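Local structure of citrinin polyketide synthase (Monascus purpureus, 5MPT) at residues A[84-87]-A[88-92]; A[118-121]-A[122-125]; A[193-196]-A[197-201]; A[338-341]-A[342-345]; A[349-352]-A[353-357]. The protein builds the polyketide precursor of the mycotoxin citrinin by condensing malonyl-CoA units, this chain being its C-methyltransferase domain. All coordinates share one frame; numbering follows the deposited sequence. Where two conformers were deposited one is given.

All five contacts are local, each joining residues a few positions apart. Contacts 1 and 2 are the opening turns of helices 86-98 and 121-131; contact 1 is partly buried, contact 2 lies at the surface and is capped by a serine hydroxyl. Contact 3 lies at the end of helix 181-198 and contact 5 spans most of helix 347-356, both half sunk against the seven-stranded sheet, with apolar chains inward and charged ones outward. Contact 4 is the most buried, an irregular loop held by a many-bonded arginine instead of helical bonds. Contact 4 touches contact 1, where Leu91 packs on His342, and contact 5, where Trp350 and His349 meet Gln345 and Arg340.

Contact 1 (A[84-87]-A[88-92])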
# COMPACT_ATOMS: atom_id res chain seq x y z
N LYS A 84 -13.35 7.77 17.27
CA LYS A 84 -12.09 7.56 16.55
C LYS A 84 -12.29 7.44 15.05
O LYS A 84 -11.30 7.45 14.31
CB LYS A 84 -11.38 6.30 17.06
CG LYS A 84 -12.07 4.98 16.75
CD LYS A 84 -11.15 3.80 17.01
CE LYS A 84 -11.91 2.49 17.18
NZ LYS A 84 -10.98 1.32 17.17
N HIS A 85 -13.53 7.30 14.60
CA HIS A 85 -13.82 7.15 13.19
C HIS A 85 -14.25 8.46 12.52
O HIS A 85 -14.61 8.44 11.34
CB HIS A 85 -14.89 6.08 12.97
CG HIS A 85 -14.44 4.69 13.31
ND1 HIS A 85 -13.22 4.18 12.91
CD2 HIS A 85 -15.06 3.70 13.99
CE1 HIS A 85 -13.10 2.94 13.35
NE2 HIS A 85 -14.20 2.63 14.02
N GLU A 86 -14.15 9.60 13.21
CA GLU A 86 -14.59 10.87 12.63
C GLU A 86 -13.97 11.14 11.27
O GLU A 86 -14.68 11.47 10.32
CB GLU A 86 -14.30 12.02 13.59
CG GLU A 86 -14.79 13.39 13.09
CD GLU A 86 -16.29 13.47 12.98
OE1 GLU A 86 -16.97 12.59 13.56
OE2 GLU A 86 -16.78 14.42 12.33
N ARG A 87 -12.63 11.09 11.16
CA ARG A 87 -11.99 11.41 9.89
C ARG A 87 -12.40 10.42 8.80
O ARG A 87 -12.70 10.81 7.66
CB ARG A 87 -10.47 11.42 10.08
CG ARG A 87 -10.00 12.60 10.96
CD ARG A 87 -8.53 12.49 11.34
NE ARG A 87 -8.34 11.39 12.28
CZ ARG A 87 -7.17 11.00 12.76
NH1 ARG A 87 -6.06 11.63 12.40
NH2 ARG A 87 -7.12 9.99 13.62
N PHE A 88 -12.40 9.13 9.13
CA PHE A 88 -12.90 8.10 8.22
C PHE A 88 -14.33 8.38 7.78
O PHE A 88 -14.65 8.31 6.58
CB PHE A 88 -12.80 6.75 8.94
CG PHE A 88 -13.25 5.57 8.13
CD1 PHE A 88 -12.84 5.39 6.83
CD2 PHE A 88 -14.07 4.62 8.71
CE1 PHE A 88 -13.25 4.28 6.12
CE2 PHE A 88 -14.47 3.52 8.02
CZ PHE A 88 -14.04 3.34 6.71
N MET A 89 -15.23 8.68 8.72
CA MET A 89 -16.61 8.83 8.30
C MET A 89 -16.81 10.06 7.45
O MET A 89 -17.71 10.08 6.61
CB MET A 89 -17.54 8.83 9.52
CG MET A 89 -17.59 7.45 10.17
SD MET A 89 -18.22 6.16 9.08
CE MET A 89 -19.87 6.79 8.73
N ASN A 90 -15.99 11.09 7.63
CA ASN A 90 -16.05 12.21 6.69
C ASN A 90 -15.63 11.77 5.28
O ASN A 90 -16.19 12.24 4.28
CB ASN A 90 -15.17 13.35 7.19
CG ASN A 90 -15.69 13.97 8.47
OD1 ASN A 90 -16.90 14.02 8.72
ND2 ASN A 90 -14.77 14.44 9.31
N LEU A 91 -14.67 10.85 5.19
CA LEU A 91 -14.31 10.27 3.89
C LEU A 91 -15.44 9.41 3.34
O LEU A 91 -15.75 9.46 2.14
CB LEU A 91 -13.03 9.45 4.03
CG LEU A 91 -12.28 8.90 2.83
CD1 LEU A 91 -10.81 8.75 3.24
CD2 LEU A 91 -12.85 7.56 2.40
N ILE A 92 -16.10 8.65 4.22
CA ILE A 92 -17.24 7.81 3.82
C ILE A 92 -18.38 8.66 3.26
O ILE A 92 -19.00 8.32 2.24
CB ILE A 92 -17.71 6.96 5.02
CG1 ILE A 92 -16.67 5.88 5.34
CG2 ILE A 92 -19.09 6.34 4.74
CD1 ILE A 92 -16.46 4.86 4.18
O HOH W 1 -10.77 7.80 11.41
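Glu86 and Asn90 stand one helical turn apart, their side chains crossing at a slant with carboxylate and amide planes 83° apart. Glu86 OE2 approaches Asn90 ND2 to 3.6 Å; the stronger partner of the carboxylate is Tyr81, whose hydroxyl is hydrogen-bonded to Glu86 OE1. Glu86 CG points away from the backbone N (chi1 -178°) and the chain then bends at chi2, which turns the acid toward the Asn90 amide.

On the inner side His85 and Met89 follow the same spacing. Met89 CG passes 4.1 Å from His85 CB, and Met89 N gives the shortest backbone bond of the group, 2.7 Å to His85 O, approaching almost along the C=O axis. The His85 ring meets the ring of Phe88 aslant, His85 ND1 lying 4.3 Å from Phe88 CD2, while CG of Lys84 covers the centre of one imidazole face. Phe88 carries Ile92 CG1 over one of its own faces, 3.8 Å above the plane and offset toward the rim.

Phe88 N donates a hydrogen bond to a water 3.1 Å away, and this water in turn donates to Lys84 O, so it ties the preceding 3-10 turn to the helix. Met89 and Ile92 reach helices 40-62 and 149-154, Ile92 also helix 321-327, and Phe88 leans on Leu329 and Trp334. The whole forms the opening turns of helix 86-98, with His85 as N-cap, in the helical part of the chain that belongs to the methyltransferase-associated helix-turn-helix family.

Contact 2 (A[118-121]-A[122-125]); sequences TKSV and ETML
Lys119 lays its aliphatic chain over Thr123, crossing it at about a right angle. Lys119 CB leads toward the helix, and with CG anti to the backbone N (chi1 -165°) the next carbon lands 3.6 Å from Thr123 CB. Lys119 CD then passes between two neighbours, 3.9 Å from Thr123 CG2 and 4.0 Å from Met124 CG. A bend at chi3 carries CE and NZ along the helix, where NZ forms a salt bridge with Glu127. Beneath this chain the backbone also packs: Met124 CE rests 3.5 Å from Lys119 O.

Ser120, next after Lys119, is the N-cap of helix 121-131. Ser120 OG accepts from Thr123 N at 2.9 Å with an N-H...O angle of 159°, which satisfies an amide of the first turn that has no earlier helical carbonyl to bond. Thr123 OG1 also lies 2.9 Å from Ser120 OG, so the cap oxygen has two close neighbours on the same residue. Met124 N bonds almost straight to Ser120 O, 2.9 Å away, starting the regular helical pattern. Val121 CG2 brushes Glu122 OE1 at 3.6 Å, and the same valine packs on helix 40-62, on Ala54, His55 and Asn58.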
# COMPACT_ATOMS: atom_id res chain seq x y z
N THR A 118 -30.24 -1.17 -7.21
CA THR A 118 -31.10 -2.25 -6.75
C THR A 118 -30.40 -3.60 -6.71
O THR A 118 -30.93 -4.55 -6.14
CB THR A 118 -32.34 -2.33 -7.65
OG1 THR A 118 -31.94 -2.62 -8.98
CG2 THR A 118 -33.09 -1.00 -7.64
N LYS A 119 -29.20 -3.69 -7.25
CA LYS A 119 -28.45 -4.93 -7.18
C LYS A 119 -27.91 -5.11 -5.77
O LYS A 119 -27.37 -4.16 -5.19
CB LYS A 119 -27.32 -4.90 -8.21
CG LYS A 119 -26.66 -6.24 -8.52
CD LYS A 119 -25.61 -6.11 -9.62
CE LYS A 119 -26.11 -5.32 -10.83
NZ LYS A 119 -25.12 -5.29 -11.94
N SER A 120 -28.06 -6.31 -5.23
CA SER A 120 -27.50 -6.59 -3.91
C SER A 120 -25.97 -6.59 -3.96
O SER A 120 -25.35 -6.78 -5.01
CB SER A 120 -27.96 -7.94 -3.39
OG SER A 120 -27.48 -8.98 -4.21
N VAL A 121 -25.38 -6.40 -2.77
CA VAL A 121 -23.93 -6.54 -2.65
C VAL A 121 -23.50 -7.97 -2.93
O VAL A 121 -22.38 -8.20 -3.40
CB VAL A 121 -23.45 -6.09 -1.27
CG1 VAL A 121 -23.71 -4.59 -1.09
CG2 VAL A 121 -24.11 -6.89 -0.13
N GLU A 122 -24.38 -8.94 -2.68
CA GLU A 122 -24.05 -10.33 -3.01
C GLU A 122 -23.98 -10.52 -4.52
O GLU A 122 -23.07 -11.19 -5.02
CB GLU A 122 -25.08 -11.28 -2.40
CG GLU A 122 -24.97 -11.41 -0.90
CD GLU A 122 -25.82 -10.41 -0.13
OE1 GLU A 122 -26.49 -9.55 -0.74
OE2 GLU A 122 -25.78 -10.48 1.11
N THR A 123 -24.92 -9.95 -5.25
CA THR A 123 -24.87 -10.08 -6.70
C THR A 123 -23.71 -9.27 -7.29
O THR A 123 -23.03 -9.73 -8.21
CB THR A 123 -26.20 -9.64 -7.31
OG1 THR A 123 -27.26 -10.38 -6.69
CG2 THR A 123 -26.19 -9.88 -8.80
N MET A 124 -23.47 -8.06 -6.77
CA MET A 124 -22.31 -7.27 -7.18
C MET A 124 -21.02 -8.07 -7.03
O MET A 124 -20.20 -8.10 -7.95
CB MET A 124 -22.20 -5.98 -6.33
CG MET A 124 -23.22 -4.89 -6.68
SD MET A 124 -23.04 -3.36 -5.73
CE MET A 124 -24.48 -2.43 -6.24
N LEU A 125 -20.79 -8.65 -5.86
CA LEU A 125 -19.55 -9.39 -5.65
C LEU A 125 -19.47 -10.59 -6.58
O LEU A 125 -18.44 -10.84 -7.20
CB LEU A 125 -19.43 -9.85 -4.20
CG LEU A 125 -18.09 -10.54 -3.94
CD1 LEU A 125 -16.95 -9.56 -4.10
CD2 LEU A 125 -18.08 -11.15 -2.56

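Contact 3 (A[193-196]-A[197-201]); sequences FLEQ and LVKRL
The guanidinium of Arg200 meets Gln196 with its edge, and a single nitrogen does the work: Arg200 NH1 donates to Gln196 O and to Gln196 OE1, at 2.8 Å each. Both oxygens lie close to the guanidinium plane, whereas the amide of Gln196 is turned 68° against it. Gln196 bends at chi2 (-63°), which turns its OE1 to the same NH1 that its backbone O accepts from. With NH1 gripped twice, rotation of the guanidinium is restricted. The other flat group, the Phe193 ring, is met aslant by Leu197 CD2 at 4.4 Å; Leu194 CD2 reaches the same methyl at 4.1 Å. Leu197 was modelled in two conformers, so this packing describes one of them.

On the outer side Lys199 runs past the Gln196 amide, its CD 3.8 Å from Gln196 NE2. Its NZ heads for Glu195 OE2, but at 3.9 Å this is a long salt bridge, and that carboxylate has a stronger partner in Arg230. The inward leucines and Phe193 face helix 14-26, helix 221-231 and strand 309-316.

Lys199 N still bonds to Glu195 O, 3.2 Å away, yet Arg200 N turns to Leu197 O, and a type I turn runs from Val198 to Leu201. The Arg200 side chain thus takes up a carbonyl that the backbone no longer serves. An arginine bonded in this way to a carbonyl of the last turn is a side-chain C-terminal capping interaction, here near the end of helix 181-198, which flanks the Rossmann-like sheet of the methyltransferase.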
# COMPACT_ATOMS: atom_id res chain seq x y z
N PHE A 193 14.08 -3.80 -12.08
CA PHE A 193 15.04 -2.79 -11.71
C PHE A 193 16.24 -3.44 -11.01
O PHE A 193 17.40 -3.19 -11.37
CB PHE A 193 14.38 -1.75 -10.80
CG PHE A 193 15.36 -0.95 -10.00
CD1 PHE A 193 16.26 -0.11 -10.62
CD2 PHE A 193 15.37 -1.05 -8.61
CE1 PHE A 193 17.19 0.62 -9.92
CE2 PHE A 193 16.29 -0.31 -7.88
CZ PHE A 193 17.22 0.52 -8.53
N LEU A 194 15.97 -4.27 -10.00
CA LEU A 194 17.06 -4.87 -9.24
C LEU A 194 17.92 -5.80 -10.10
O LEU A 194 19.15 -5.82 -9.96
CB LEU A 194 16.51 -5.62 -8.03
CG LEU A 194 15.94 -4.73 -6.91
CD1 LEU A 194 15.20 -5.58 -5.88
CD2 LEU A 194 17.07 -3.91 -6.25
N GLU A 195 17.29 -6.57 -11.00
CA GLU A 195 18.06 -7.44 -11.87
C GLU A 195 18.99 -6.63 -12.76
O GLU A 195 20.18 -6.95 -12.90
CB GLU A 195 17.12 -8.31 -12.72
CG GLU A 195 17.89 -9.25 -13.59
CD GLU A 195 17.04 -10.36 -14.18
OE1 GLU A 195 15.82 -10.18 -14.25
OE2 GLU A 195 17.60 -11.41 -14.54
N GLN A 196 18.47 -5.54 -13.34
CA GLN A 196 19.30 -4.72 -14.21
C GLN A 196 20.38 -4.01 -13.40
O GLN A 196 21.50 -3.76 -13.89
CB GLN A 196 18.42 -3.70 -14.94
CG GLN A 196 17.51 -4.34 -15.98
CD GLN A 196 18.32 -5.01 -17.08
OE1 GLN A 196 19.29 -4.44 -17.58
NE2 GLN A 196 17.99 -6.25 -17.37
N LEU A 197 20.06 -3.69 -12.15
CA LEU A 197 21.03 -3.10 -11.23
C LEU A 197 22.19 -4.05 -10.98
O LEU A 197 23.36 -3.67 -11.12
CB LEU A 197 20.35 -2.74 -9.91
CG LEU A 197 21.27 -2.21 -8.81
CD1 LEU A 197 21.85 -0.87 -9.23
CD2 LEU A 197 20.56 -2.07 -7.48
N VAL A 198 21.88 -5.28 -10.60
CA VAL A 198 22.92 -6.24 -10.23
C VAL A 198 23.87 -6.57 -11.39
O VAL A 198 25.08 -6.76 -11.18
CB VAL A 198 22.21 -7.47 -9.61
CG1 VAL A 198 23.15 -8.63 -9.37
CG2 VAL A 198 21.57 -7.08 -8.31
N LYS A 199 23.36 -6.56 -12.64
CA LYS A 199 24.19 -6.79 -13.84
C LYS A 199 25.29 -5.76 -13.99
O LYS A 199 26.25 -6.00 -14.74
CB LYS A 199 23.33 -6.75 -15.13
CG LYS A 199 22.45 -7.94 -15.42
CD LYS A 199 21.49 -7.59 -16.57
CE LYS A 199 21.05 -8.80 -17.41
NZ LYS A 199 20.65 -9.97 -16.58
N ARG A 200 25.17 -4.61 -13.33
CA ARG A 200 26.07 -3.48 -13.47
C ARG A 200 26.98 -3.32 -12.27
O ARG A 200 27.71 -2.32 -12.18
CB ARG A 200 25.27 -2.20 -13.68
CG ARG A 200 24.64 -2.10 -15.07
CD ARG A 200 23.27 -1.41 -15.03
NE ARG A 200 22.77 -1.10 -16.37
CZ ARG A 200 21.91 -1.84 -17.06
NH1 ARG A 200 21.42 -2.97 -16.56
NH2 ARG A 200 21.55 -1.45 -18.28
N LEU A 201 26.94 -4.29 -11.33
CA LEU A 201 27.73 -4.17 -10.11
C LEU A 201 29.08 -4.85 -10.29
O LEU A 201 29.17 -5.90 -10.94
CB LEU A 201 27.01 -4.81 -8.94
CG LEU A 201 25.66 -4.13 -8.67
CD1 LEU A 201 25.07 -4.61 -7.34
CD2 LEU A 201 25.80 -2.60 -8.66

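Contact 4 (A[338-341]-A[342-345]); sequences DGRR and HALQ. With EDO (1,2-ethanediol), chain D.
Arg340 lays its methylenes across the side chain of Gln345, with Arg340 CD 3.5 Å from Gln345 CG and the guanidinium turned 85° against the amide plane. The amide of Gln345 is probably reversed in the model, so only the carbons and the overall placing count here. Arg340 CB also sits 3.3 Å from His342 O. A bend at chi3 (-73°) then swings the guanidinium out of line with the chain, edge-on to its partners.

That edge is well occupied. Arg340 NE makes a salt bridge of 2.9 Å with Asp338 OD1, on the syn lone pair and nearly straight, while Arg340 NH1 donates to Ala343 O at 2.9 Å, lying in the carbonyl plane. Beyond the loop NH1 also bonds to the carbonyl of His289, and NH2 to that of Thr291. Asp338 OD1 has a second, weak bond from Arg340 N, as in an Asx turn, and its other oxygen is held by the amide of Leu294.

His342 folds its ring the other way. Its ND1 accepts from Leu344 N at 3.0 Å, in the ring plane, and its NE2 bonds to Asp324; the Trp333 ring meets it at about a right angle. The backbone N of His342 is buried without a partner in the model.

The Arg340 bonds tie this loop to the backbone of His289, a residue required for methyl transfer. For His342, an ND1 that accepts a backbone proton implies that NE2 carries the ring proton, probably giving a neutral imidazole pointed at Asp324.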
# COMPACT_ATOMS: atom_id res chain seq x y z
N ASP A 338 1.94 14.78 11.18
CA ASP A 338 2.98 15.65 10.67
C ASP A 338 2.45 16.67 9.67
O ASP A 338 3.22 17.19 8.86
CB ASP A 338 4.09 14.83 10.02
CG ASP A 338 3.61 14.01 8.86
OD1 ASP A 338 2.38 13.98 8.64
OD2 ASP A 338 4.47 13.38 8.20
N GLY A 339 1.16 16.95 9.70
CA GLY A 339 0.55 17.89 8.80
C GLY A 339 -0.21 17.26 7.65
O GLY A 339 -0.99 17.96 6.99
N ARG A 340 0.01 15.98 7.38
CA ARG A 340 -0.80 15.29 6.38
C ARG A 340 -2.26 15.26 6.82
O ARG A 340 -2.58 15.28 8.01
CB ARG A 340 -0.32 13.86 6.18
CG ARG A 340 0.98 13.71 5.38
CD ARG A 340 1.43 12.27 5.37
NE ARG A 340 1.97 11.87 6.66
CZ ARG A 340 2.18 10.61 7.02
NH1 ARG A 340 1.86 9.61 6.20
NH2 ARG A 340 2.70 10.35 8.22
N ARG A 341 -3.14 15.21 5.83
CA ARG A 341 -4.56 14.99 6.05
C ARG A 341 -4.98 13.58 5.66
O ARG A 341 -6.13 13.20 5.88
CB ARG A 341 -5.39 16.01 5.26
CG ARG A 341 -5.33 17.43 5.82
CD ARG A 341 -5.62 18.50 4.77
NE ARG A 341 -4.49 18.73 3.87
CZ ARG A 341 -4.54 18.74 2.54
NH1 ARG A 341 -3.43 18.96 1.84
NH2 ARG A 341 -5.68 18.55 1.88
N HIS A 342 -4.06 12.81 5.08
CA HIS A 342 -4.26 11.43 4.69
C HIS A 342 -2.90 10.78 4.76
O HIS A 342 -1.88 11.45 4.58
CB HIS A 342 -4.85 11.34 3.29
CG HIS A 342 -5.37 9.98 2.93
ND1 HIS A 342 -4.54 8.94 2.57
CD2 HIS A 342 -6.63 9.50 2.87
CE1 HIS A 342 -5.28 7.88 2.28
NE2 HIS A 342 -6.55 8.19 2.47
N ALA A 343 -2.87 9.48 5.07
CA ALA A 343 -1.59 8.79 5.18
C ALA A 343 -0.84 8.79 3.85
O ALA A 343 0.37 8.97 3.82
CB ALA A 343 -1.81 7.35 5.65
N LEU A 344 -1.55 8.57 2.76
CA LEU A 344 -0.95 8.47 1.44
C LEU A 344 -0.63 9.86 0.89
O LEU A 344 -1.36 10.83 1.14
CB LEU A 344 -1.91 7.75 0.49
CG LEU A 344 -2.38 6.36 0.90
CD1 LEU A 344 -3.28 5.76 -0.17
CD2 LEU A 344 -1.21 5.43 1.20
N GLN A 345 0.44 9.95 0.12
CA GLN A 345 0.90 11.22 -0.42
C GLN A 345 1.43 11.05 -1.84
O GLN A 345 1.98 10.00 -2.18
CB GLN A 345 2.00 11.84 0.47
CG GLN A 345 1.46 12.25 1.86
CD GLN A 345 0.39 13.33 1.81
OE1 GLN A 345 -0.67 13.23 2.45
NE2 GLN A 345 0.67 14.40 1.08
C1 EDO D . -3.46 11.34 -0.78
O1 EDO D . -2.78 12.57 -0.47
C2 EDO D . -2.83 10.78 -2.04
O2 EDO D . -2.64 11.87 -2.96

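Contact 5 (A[349-352]-A[353-357])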
# COMPACT_ATOMS: atom_id res chain seq x y z
N HIS A 349 5.22 15.17 -2.90
CA HIS A 349 5.37 15.37 -1.47
C HIS A 349 6.47 14.50 -0.91
O HIS A 349 7.27 14.94 -0.08
CB HIS A 349 4.05 15.06 -0.76
CG HIS A 349 4.13 15.19 0.73
ND1 HIS A 349 4.15 16.41 1.37
CD2 HIS A 349 4.22 14.25 1.70
CE1 HIS A 349 4.23 16.21 2.68
NE2 HIS A 349 4.27 14.91 2.90
N TRP A 350 6.49 13.23 -1.31
CA TRP A 350 7.57 12.36 -0.90
C TRP A 350 8.92 12.96 -1.24
O TRP A 350 9.84 12.93 -0.43
CB TRP A 350 7.41 10.99 -1.55
CG TRP A 350 6.37 10.14 -0.94
CD1 TRP A 350 5.13 9.89 -1.41
CD2 TRP A 350 6.50 9.39 0.27
NE1 TRP A 350 4.46 9.03 -0.57
CE2 TRP A 350 5.28 8.73 0.48
CE3 TRP A 350 7.52 9.25 1.22
CZ2 TRP A 350 5.06 7.92 1.60
CZ3 TRP A 350 7.29 8.44 2.31
CH2 TRP A 350 6.10 7.79 2.50
N LYS A 351 9.07 13.53 -2.44
CA LYS A 351 10.35 14.15 -2.80
C LYS A 351 10.68 15.29 -1.84
O LYS A 351 11.84 15.44 -1.42
CB LYS A 351 10.30 14.64 -4.24
CG LYS A 351 11.55 15.34 -4.73
CD LYS A 351 11.38 15.77 -6.17
CE LYS A 351 12.60 16.51 -6.74
NZ LYS A 351 13.61 15.60 -7.33
N LYS A 352 9.69 16.10 -1.49
CA LYS A 352 9.92 17.20 -0.56
C LYS A 352 10.48 16.69 0.75
O LYS A 352 11.51 17.18 1.24
CB LYS A 352 8.63 17.98 -0.33
CG LYS A 352 8.84 19.29 0.42
CD LYS A 352 7.52 19.96 0.81
CE LYS A 352 6.83 19.22 1.96
NZ LYS A 352 5.54 19.86 2.37
N ILE A 353 9.82 15.69 1.34
CA ILE A 353 10.31 15.12 2.60
C ILE A 353 11.72 14.59 2.41
O ILE A 353 12.63 14.90 3.18
CB ILE A 353 9.37 14.00 3.08
CG1 ILE A 353 7.94 14.54 3.29
CG2 ILE A 353 9.93 13.34 4.33
CD1 ILE A 353 7.79 15.50 4.41
N LEU A 354 11.90 13.73 1.40
CA LEU A 354 13.16 13.02 1.20
C LEU A 354 14.31 13.99 1.02
O LEU A 354 15.37 13.82 1.62
CB LEU A 354 13.02 12.11 -0.01
CG LEU A 354 12.11 10.92 0.22
CD1 LEU A 354 11.66 10.33 -1.11
CD2 LEU A 354 12.83 9.87 1.03
N THR A 355 14.10 15.04 0.23
CA THR A 355 15.15 16.03 0.02
C THR A 355 15.49 16.75 1.33
O THR A 355 16.67 17.00 1.62
CB THR A 355 14.70 17.03 -1.04
OG1 THR A 355 14.50 16.34 -2.27
CG2 THR A 355 15.72 18.12 -1.24
N SER A 356 14.47 17.07 2.12
CA SER A 356 14.68 17.85 3.33
C SER A 356 15.47 17.09 4.39
O SER A 356 16.07 17.73 5.26
CB SER A 356 13.33 18.30 3.89
OG SER A 356 12.59 17.20 4.41
N VAL A 357 15.49 15.76 4.35
CA VAL A 357 16.21 14.98 5.36
C VAL A 357 17.56 14.46 4.85
O VAL A 357 18.24 13.72 5.57
CB VAL A 357 15.35 13.82 5.89
CG1 VAL A 357 14.02 14.37 6.40
CG2 VAL A 357 15.13 12.72 4.86
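Ile353 presses CG1 on one face of the His349 imidazole, a CH-pi contact with CG1 4.1 Å from the ring centroid and 27° off its normal. His349 CG lies anti to its backbone N (chi1 177°), which swings the ring alongside the following turn, and Ile353 CD1 adds a second touch at 4.0 Å from His349 CE1. Next to it Leu354 is packed on the backbone, its CG 3.1 Å from Trp350 O, and Leu354 CD1 reaches Trp350 CB at 4.3 Å.

The solvent side is looser. There Lys351 and Lys352 are exposed, though Lys351 also rests on Val362 and Trp364, and it runs side by side with Thr355. Polar atoms fold back on the helix: Lys351 O accepts from Thr355 N at 2.8 Å and from Thr355 OG1 at 2.9 Å, the two donors coming from opposite faces of the carbonyl plane. Ser356 OG likewise donates to Ile353 O, 2.6 Å away.

Inward, Trp350 touches Glu315 and His289, both needed for methyl transfer, so helix 347-356 borders the active site. Ile353 leans on helix 294-304, while Leu354 packs on strands 309-316 and 361-364.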